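Long-range contacts in YfkN protein (Bacillus subtilis subsp. subtilis, PDB 3GVE), which belongs to the calcineurin-like phosphoesterase family and holds a manganese ion and a magnesium ion at two adjoining metal sites: residues 168-176 / 188-199; 269-280 / 304-312. All blocks are in the same frame, centred on the assembly; numbering follows the deposited sequence.

Interaction 1: 168-176 / 188-199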
loop_
_atom_site.group_PDB
_atom_site.type_symbol
_atom_site.label_atom_id
_atom_site.label_comp_id
_atom_site.label_asym_id
_atom_site.label_seq_id
_atom_site.Cartn_x
_atom_site.Cartn_y
_atom_site.Cartn_z
ATOM N N ILE A 168 15.022 13.245 20.046
ATOM C CA ILE A 168 14.014 14.229 19.678
ATOM C C ILE A 168 13.301 13.709 18.436
ATOM O O ILE A 168 13.906 13.069 17.603
ATOM C CB ILE A 168 14.654 15.626 19.408
ATOM C CG1 ILE A 168 13.577 16.690 19.137
ATOM C CG2 ILE A 168 15.689 15.570 18.267
ATOM C CD1 ILE A 168 14.118 18.147 19.142
ATOM N N GLY A 169 12.013 13.989 18.321
ATOM C CA GLY A 169 11.241 13.490 17.186
ATOM C C GLY A 169 10.422 14.570 16.505
ATOM O O GLY A 169 10.036 15.532 17.120
ATOM N N PHE A 170 10.154 14.356 15.225
ATOM C CA PHE A 170 9.398 15.279 14.367
ATOM C C PHE A 170 8.424 14.551 13.456
ATOM O O PHE A 170 8.713 13.467 12.984
ATOM C CB PHE A 170 10.343 16.112 13.483
ATOM C CG PHE A 170 11.479 16.712 14.233
ATOM C CD1 PHE A 170 11.304 17.851 15.003
ATOM C CD2 PHE A 170 12.717 16.125 14.188
ATOM C CE1 PHE A 170 12.360 18.389 15.707
ATOM C CE2 PHE A 170 13.781 16.663 14.883
ATOM C CZ PHE A 170 13.600 17.803 15.652
ATOM N N VAL A 171 7.287 15.186 13.200
ATOM C CA VAL A 171 6.274 14.667 12.278
ATOM C C VAL A 171 5.927 15.757 11.251
ATOM O O VAL A 171 6.104 16.929 11.515
ATOM C CB VAL A 171 5.007 14.188 13.063
ATOM C CG1 VAL A 171 4.203 15.385 13.577
ATOM C CG2 VAL A 171 4.131 13.268 12.212
ATOM N N PRO A 172 5.457 15.384 10.066
ATOM C CA PRO A 172 5.158 16.440 9.082
ATOM C C PRO A 172 3.945 17.285 9.500
ATOM O O PRO A 172 2.972 16.775 10.012
ATOM C CB PRO A 172 4.855 15.660 7.794
ATOM C CG PRO A 172 5.607 14.352 7.972
ATOM C CD PRO A 172 5.402 14.047 9.448
ATOM N N PRO A 173 4.022 18.591 9.257
ATOM C CA PRO A 173 2.900 19.479 9.591
ATOM C C PRO A 173 1.629 19.183 8.802
ATOM O O PRO A 173 0.572 19.613 9.225
ATOM C CB PRO A 173 3.432 20.886 9.270
ATOM C CG PRO A 173 4.872 20.764 9.124
ATOM C CD PRO A 173 5.198 19.342 8.776
ATOM N N GLN A 174 1.761 18.426 7.725
ATOM C CA GLN A 174 0.655 18.046 6.881
ATOM C C GLN A 174 -0.354 17.128 7.581
ATOM O O GLN A 174 -1.392 16.839 7.015
ATOM C CB GLN A 174 1.190 17.381 5.603
ATOM C CG GLN A 174 1.830 18.325 4.597
ATOM C CD GLN A 174 3.220 18.790 4.998
ATOM O OE1 GLN A 174 3.833 18.253 5.895
ATOM N NE2 GLN A 174 3.719 19.803 4.307
ATOM N N ILE A 175 -0.064 16.684 8.803
ATOM C CA ILE A 175 -1.064 15.907 9.554
ATOM C C ILE A 175 -2.339 16.747 9.769
ATOM O O ILE A 175 -3.399 16.225 9.922
ATOM C CB ILE A 175 -0.532 15.369 10.918
ATOM C CG1 ILE A 175 -0.162 16.504 11.873
ATOM C CG2 ILE A 175 0.646 14.415 10.718
ATOM C CD1 ILE A 175 0.156 15.999 13.315
HETATM N N MSE A 176 -2.201 18.067 9.733
HETATM C CA MSE A 176 -3.356 18.951 9.892
HETATM C C MSE A 176 -4.323 18.823 8.714
HETATM O O MSE A 176 -5.499 19.092 8.847
HETATM C CB MSE A 176 -2.897 20.400 10.037
HETATM C CG MSE A 176 -2.066 20.689 11.288
HETATM SE SE MSE A 176 -2.826 20.061 12.982
HETATM C CE MSE A 176 -4.601 20.848 12.900
ATOM N N GLN A 188 -1.779 22.071 16.941
ATOM C CA GLN A 188 -1.134 22.736 15.785
ATOM C C GLN A 188 0.264 22.138 15.610
ATOM O O GLN A 188 0.765 21.424 16.515
ATOM C CB GLN A 188 -0.940 24.231 16.017
ATOM C CG GLN A 188 0.098 24.524 17.040
ATOM C CD GLN A 188 0.142 25.954 17.529
ATOM O OE1 GLN A 188 -0.378 26.268 18.589
ATOM N NE2 GLN A 188 0.819 26.832 16.778
ATOM N N VAL A 189 0.886 22.337 14.459
ATOM C CA VAL A 189 2.185 21.728 14.237
ATOM C C VAL A 189 3.221 22.716 13.735
ATOM O O VAL A 189 3.062 23.323 12.689
ATOM C CB VAL A 189 2.110 20.534 13.243
ATOM C CG1 VAL A 189 3.460 19.845 13.130
ATOM C CG2 VAL A 189 1.039 19.544 13.651
ATOM N N GLN A 190 4.285 22.844 14.506
ATOM C CA GLN A 190 5.382 23.725 14.212
ATOM C C GLN A 190 6.257 23.129 13.107
ATOM O O GLN A 190 6.437 21.914 13.016
ATOM C CB GLN A 190 6.179 23.938 15.497
ATOM C CG GLN A 190 7.370 24.871 15.394
ATOM C CD GLN A 190 8.137 24.969 16.696
ATOM O OE1 GLN A 190 8.112 24.061 17.510
ATOM N NE2 GLN A 190 8.848 26.075 16.879
ATOM N N ASP A 191 6.785 24.013 12.272
ATOM C CA ASP A 191 7.756 23.640 11.253
ATOM C C ASP A 191 8.843 22.768 11.866
ATOM O O ASP A 191 9.323 23.029 12.950
ATOM C CB ASP A 191 8.392 24.898 10.645
ATOM C CG ASP A 191 9.599 24.585 9.778
ATOM O OD1 ASP A 191 9.384 24.041 8.700
ATOM O OD2 ASP A 191 10.727 24.869 10.186
ATOM N N ILE A 192 9.233 21.736 11.122
ATOM C CA ILE A 192 10.243 20.796 11.591
ATOM C C ILE A 192 11.575 21.454 12.001
ATOM O O ILE A 192 12.010 21.273 13.125
ATOM C CB ILE A 192 10.443 19.652 10.581
ATOM C CG1 ILE A 192 9.185 18.788 10.558
ATOM C CG2 ILE A 192 11.669 18.806 10.947
ATOM C CD1 ILE A 192 9.143 17.795 9.410
ATOM N N VAL A 193 12.204 22.223 11.098
ATOM C CA VAL A 193 13.474 22.896 11.419
ATOM C C VAL A 193 13.342 23.862 12.600
ATOM O O VAL A 193 14.192 23.914 13.486
ATOM C CB VAL A 193 14.042 23.572 10.150
ATOM C CG1 VAL A 193 15.150 24.561 10.442
ATOM C CG2 VAL A 193 14.449 22.534 9.094
ATOM N N GLU A 194 12.256 24.639 12.603
ATOM C CA GLU A 194 12.026 25.609 13.679
ATOM C C GLU A 194 11.822 24.915 15.020
ATOM O O GLU A 194 12.410 25.307 15.992
ATOM C CB GLU A 194 10.823 26.510 13.386
ATOM C CG GLU A 194 11.051 27.520 12.292
ATOM C CD GLU A 194 9.787 28.252 11.901
ATOM O OE1 GLU A 194 8.827 28.260 12.690
ATOM O OE2 GLU A 194 9.754 28.814 10.794
ATOM N N SER A 195 11.180 23.792 15.040
ATOM C CA SER A 195 11.044 22.974 16.274
ATOM C C SER A 195 12.393 22.510 16.725
ATOM O O SER A 195 12.712 22.498 17.954
ATOM C CB SER A 195 9.979 21.885 16.087
ATOM O OG SER A 195 10.174 20.855 17.014
ATOM N N ALA A 196 13.217 22.052 15.790
ATOM C CA ALA A 196 14.550 21.593 16.145
ATOM C C ALA A 196 15.381 22.735 16.734
ATOM O O ALA A 196 16.032 22.547 17.747
ATOM C CB ALA A 196 15.255 20.987 14.923
ATOM N N ASN A 197 15.349 23.904 16.084
ATOM C CA ASN A 197 16.130 25.037 16.545
ATOM C C ASN A 197 15.673 25.558 17.915
ATOM O O ASN A 197 16.463 26.058 18.657
ATOM C CB ASN A 197 16.154 26.125 15.476
ATOM C CG ASN A 197 17.141 25.820 14.374
ATOM O OD1 ASN A 197 18.088 25.100 14.570
ATOM N ND2 ASN A 197 16.912 26.391 13.218
ATOM N N GLU A 198 14.402 25.387 18.233
ATOM C CA GLU A 198 13.857 25.793 19.521
ATOM C C GLU A 198 14.259 24.807 20.609
ATOM O O GLU A 198 14.540 25.179 21.734
ATOM C CB GLU A 198 12.342 25.859 19.380
ATOM C CG GLU A 198 11.514 26.195 20.618
ATOM C CD GLU A 198 10.023 26.147 20.293
ATOM O OE1 GLU A 198 9.550 26.988 19.534
ATOM O OE2 GLU A 198 9.338 25.246 20.758
ATOM N N THR A 199 14.292 23.530 20.250
ATOM C CA THR A 199 14.433 22.464 21.237
ATOM C C THR A 199 15.876 22.030 21.547
ATOM O O THR A 199 16.205 21.766 22.676
ATOM C CB THR A 199 13.546 21.245 20.864
ATOM O OG1 THR A 199 12.200 21.680 20.667
ATOM C CG2 THR A 199 13.564 20.200 21.971
#

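Interaction 2: 269-280 / 304-312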
loop_
_atom_site.group_PDB
_atom_site.type_symbol
_atom_site.label_atom_id
_atom_site.label_comp_id
_atom_site.label_asym_id
_atom_site.label_seq_id
_atom_site.Cartn_x
_atom_site.Cartn_y
_atom_site.Cartn_z
ATOM N N LYS A 269 29.643 7.270 2.857
ATOM C CA LYS A 269 29.539 7.360 4.322
ATOM C C LYS A 269 28.109 7.394 4.828
ATOM O O LYS A 269 27.903 7.244 6.036
ATOM C CB LYS A 269 30.324 8.541 4.840
ATOM C CG LYS A 269 31.831 8.451 4.492
ATOM C CD LYS A 269 32.527 9.555 5.186
ATOM C CE LYS A 269 32.786 9.242 6.694
ATOM N NZ LYS A 269 33.933 8.370 7.000
ATOM N N GLY A 270 27.144 7.581 3.948
ATOM C CA GLY A 270 25.743 7.749 4.336
ATOM C C GLY A 270 25.510 8.973 5.143
ATOM O O GLY A 270 24.865 8.878 6.225
ATOM N N THR A 271 25.984 10.122 4.709
ATOM C CA THR A 271 25.821 11.388 5.438
ATOM C C THR A 271 25.210 12.524 4.634
ATOM O O THR A 271 25.376 12.548 3.412
ATOM C CB THR A 271 27.212 11.860 6.060
ATOM O OG1 THR A 271 28.113 12.060 4.977
ATOM C CG2 THR A 271 27.791 10.915 7.052
ATOM N N ILE A 272 24.590 13.454 5.322
ATOM C CA ILE A 272 24.129 14.682 4.699
ATOM C C ILE A 272 24.687 15.793 5.585
ATOM O O ILE A 272 24.437 15.820 6.778
ATOM C CB ILE A 272 22.582 14.755 4.613
ATOM C CG1 ILE A 272 22.010 13.502 3.927
ATOM C CG2 ILE A 272 22.156 16.049 3.882
ATOM C CD1 ILE A 272 20.492 13.503 3.826
ATOM N N ASN A 273 25.463 16.679 4.970
ATOM C CA ASN A 273 26.194 17.718 5.692
ATOM C C ASN A 273 27.003 17.137 6.841
ATOM O O ASN A 273 27.090 17.724 7.896
ATOM C CB ASN A 273 25.265 18.829 6.189
ATOM C CG ASN A 273 26.028 20.051 6.676
ATOM O OD1 ASN A 273 27.116 20.348 6.201
ATOM N ND2 ASN A 273 25.463 20.744 7.632
ATOM N N GLY A 274 27.577 15.965 6.616
ATOM C CA GLY A 274 28.458 15.345 7.585
ATOM C C GLY A 274 27.765 14.582 8.689
ATOM O O GLY A 274 28.422 14.034 9.527
ATOM N N ILE A 275 26.441 14.544 8.669
ATOM C CA ILE A 275 25.666 13.843 9.694
ATOM C C ILE A 275 25.141 12.542 9.114
ATOM O O ILE A 275 24.574 12.566 8.040
ATOM C CB ILE A 275 24.474 14.714 10.131
ATOM C CG1 ILE A 275 24.991 16.015 10.762
ATOM C CG2 ILE A 275 23.555 13.970 11.105
ATOM C CD1 ILE A 275 23.914 17.058 11.021
ATOM N N PRO A 276 25.314 11.419 9.810
ATOM C CA PRO A 276 24.790 10.158 9.272
ATOM C C PRO A 276 23.260 10.164 9.272
ATOM O O PRO A 276 22.628 10.626 10.220
ATOM C CB PRO A 276 25.344 9.098 10.237
ATOM C CG PRO A 276 25.602 9.811 11.498
ATOM C CD PRO A 276 25.941 11.237 11.136
ATOM N N VAL A 277 22.710 9.655 8.180
ATOM C CA VAL A 277 21.277 9.575 7.963
ATOM C C VAL A 277 20.961 8.204 7.396
ATOM O O VAL A 277 21.658 7.724 6.526
ATOM C CB VAL A 277 20.830 10.615 6.913
ATOM C CG1 VAL A 277 19.322 10.503 6.635
ATOM C CG2 VAL A 277 21.206 12.029 7.369
ATOM N N VAL A 278 19.898 7.595 7.889
ATOM C CA VAL A 278 19.429 6.343 7.304
ATOM C C VAL A 278 17.922 6.396 7.084
ATOM O O VAL A 278 17.194 6.990 7.860
ATOM C CB VAL A 278 19.823 5.104 8.168
ATOM C CG1 VAL A 278 21.354 4.987 8.241
ATOM C CG2 VAL A 278 19.197 5.170 9.566
HETATM N N MSE A 279 17.483 5.744 6.017
HETATM C CA MSE A 279 16.062 5.583 5.721
HETATM C C MSE A 279 15.864 4.139 5.274
HETATM O O MSE A 279 16.121 3.778 4.126
HETATM C CB MSE A 279 15.583 6.543 4.623
HETATM C CG MSE A 279 14.100 6.348 4.272
HETATM SE SE MSE A 279 13.557 7.330 2.689
HETATM C CE MSE A 279 13.701 9.122 3.376
ATOM N N PRO A 280 15.416 3.313 6.206
ATOM C CA PRO A 280 15.327 1.876 5.939
ATOM C C PRO A 280 13.982 1.415 5.383
ATOM O O PRO A 280 13.305 0.591 5.947
ATOM C CB PRO A 280 15.609 1.258 7.309
ATOM C CG PRO A 280 15.075 2.250 8.267
ATOM C CD PRO A 280 15.399 3.597 7.656
ATOM N N ALA A 304 33.779 11.801 16.050
ATOM C CA ALA A 304 35.061 11.779 15.333
ATOM C C ALA A 304 34.855 11.165 13.944
ATOM O O ALA A 304 35.580 11.494 12.995
ATOM C CB ALA A 304 36.051 10.994 16.094
ATOM N N ASP A 305 33.973 10.183 13.817
ATOM C CA ASP A 305 33.718 9.527 12.523
ATOM C C ASP A 305 32.317 8.940 12.589
ATOM O O ASP A 305 31.816 8.707 13.664
ATOM C CB ASP A 305 34.754 8.428 12.249
ATOM C CG ASP A 305 34.785 7.962 10.783
ATOM O OD1 ASP A 305 34.256 8.646 9.915
ATOM O OD2 ASP A 305 35.378 6.901 10.523
ATOM N N SER A 306 31.698 8.715 11.437
ATOM C CA SER A 306 30.282 8.233 11.432
ATOM C C SER A 306 30.037 7.489 10.162
ATOM O O SER A 306 30.747 7.661 9.155
ATOM C CB SER A 306 29.332 9.399 11.540
ATOM O OG SER A 306 29.447 10.219 10.468
ATOM N N LYS A 307 29.006 6.670 10.137
ATOM C CA LYS A 307 28.572 6.016 8.907
ATOM C C LYS A 307 27.077 5.718 9.030
ATOM O O LYS A 307 26.654 5.313 10.111
ATOM C CB LYS A 307 29.345 4.711 8.730
ATOM C CG LYS A 307 29.044 3.954 7.440
ATOM C CD LYS A 307 29.878 2.663 7.379
ATOM C CE LYS A 307 29.399 1.724 6.307
ATOM N NZ LYS A 307 29.689 2.233 4.998
ATOM N N GLY A 308 26.302 5.910 7.949
ATOM C CA GLY A 308 24.925 5.435 7.843
ATOM C C GLY A 308 24.834 4.351 6.803
ATOM O O GLY A 308 25.345 4.543 5.668
ATOM N N SER A 309 24.178 3.259 7.109
ATOM C CA SER A 309 23.979 2.178 6.160
ATOM C C SER A 309 22.652 1.520 6.389
ATOM O O SER A 309 22.008 1.740 7.449
ATOM C CB SER A 309 25.104 1.137 6.329
ATOM O OG SER A 309 25.166 0.563 7.578
ATOM N N ILE A 310 22.158 0.798 5.414
ATOM C CA ILE A 310 20.930 0.048 5.608
ATOM C C ILE A 310 21.213 -1.377 5.178
ATOM O O ILE A 310 22.041 -1.610 4.329
ATOM C CB ILE A 310 19.742 0.642 4.832
ATOM C CG1 ILE A 310 20.106 0.828 3.346
ATOM C CG2 ILE A 310 19.309 1.987 5.449
ATOM C CD1 ILE A 310 18.944 1.297 2.486
ATOM N N GLU A 311 20.516 -2.325 5.780
ATOM C CA GLU A 311 20.711 -3.742 5.468
ATOM C C GLU A 311 19.360 -4.353 5.199
ATOM O O GLU A 311 18.447 -4.178 5.968
ATOM C CB GLU A 311 21.394 -4.446 6.641
ATOM C CG GLU A 311 21.590 -5.941 6.406
ATOM C CD GLU A 311 22.453 -6.620 7.457
ATOM O OE1 GLU A 311 22.500 -6.185 8.613
ATOM O OE2 GLU A 311 23.061 -7.622 7.102
ATOM N N SER A 312 19.249 -5.077 4.097
ATOM C CA SER A 312 18.008 -5.753 3.734
ATOM C C SER A 312 17.781 -7.040 4.520
ATOM O O SER A 312 18.712 -7.729 4.864
ATOM C CB SER A 312 18.029 -6.118 2.242
ATOM O OG SER A 312 19.099 -6.995 1.956
HETATM O O HOH W 1 32.209 5.818 7.245
HETATM O O HOH W 2 29.309 12.647 11.608
#

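Interaction 1: 168-176 / 188-199
With its CG anti to the carbonyl carbon (chi1 -48°), the F170 side chain points at the first turn of helix 192-199. It meets I192 and A196 there. The ring carbon CG of F170 lies 3.9 Å from CG2 of I192, and the two side chains pass at a slant. The far end of the ring reaches A196, where CZ of F170 is 3.7 Å from CB. One turn on, CD1 of I168 touches CG2 of T199 at 3.5 Å. That methyl is directed to the strand while OG1 of T199 turns back to its own helix, 2.9 Å from O of S195. The same carbonyl accepts from N of T199 on the other face of its plane, so two donors grip it.

The second centre is V189. CG1 of V189 is anti to the backbone N (chi1 -175°) and lies 3.6 Å from CA of P173. The other branch, CG2 of V189, lies 3.7 Å from CD1 of I175, the two side chains crossing nearly at right angles. The bent chain of M176 brings its selenium onto the same CG2. Between the two centres, CG1 of I192 packs on the V171 carbonyl. D191 caps the helix, its OD2 accepting from N of E194.

Strand 168-170 and helix 192-199 run nearly antiparallel, at 161°, with 9.4 Å between their axes, and strand 210-215, parallel to 160-170, completes a beta-alpha-beta crossover. The backbone of F170 bonds to that of H216, a magnesium ligand, and the P172 side chain is about 6 Å from the magnesium ion. N133 joins the two segments by donating to O of V171 and O of Q190, and L235 of helix 232-238 covers I192 and A196.

Interaction 2: 269-280 / 304-312
K269 reaches along the neighbouring strand to D305 by folding its chain twice near the end, at chi3 79° and chi4 80°. The bend sets NZ of K269 2.9 Å from OD1 of D305 in a salt bridge. The ammonium comes in on the syn lone pair of that oxygen, and the two side chains cross at about a right angle. The carboxylate of D305 is carried there with CG anti to the backbone N (chi1 -165°), and OD1 also takes a weak bond from N of S306. A water accepts from NZ of K269 and donates to O of S306, tying the lysine to the strand a second time. The backbone adds one direct bond, G308 N to K269 O, at 2.8 Å.

Here the edge strand 300-312 of one sheet packs against strand 275-280 of another. Two facing sheets form the core of the calcineurin-like phosphoesterase fold. G270 and T271 form a G1 beta bulge opposite N266, and CA of G270 comes 3.5 Å from O of G308.

Next to D305, OG of S306 lies 3.7 Å from CD of P276. A second water bridges this hydroxyl to O of G274. Farther along, CG1 of V278 sits 3.4 Å from O of S309, beside the side-chain-less G308. CG2 of I310 lies 3.9 Å from O of M279 and also meets CA of P280.

Interaction 1 closes before interaction 2 opens along the chain. Their centres are 22 Å apart, and their nearest atoms are about 10 Å apart without touching. Both reach the same mixed sheet, through strands 160-170 and 275-280, with strands 210-215 and 244-247 between them. Interaction 1 packs helix 192-205 on this sheet. Interaction 2 joins it to the second sheet through strand 300-312. Helix 232-238 touches I192 and A196 of interaction 1 and also I272, in the hairpin of segment 269-280. The two contacts thus connect successive layers of a helix-flanked two-sheet fold, which carries the manganese and magnesium ions.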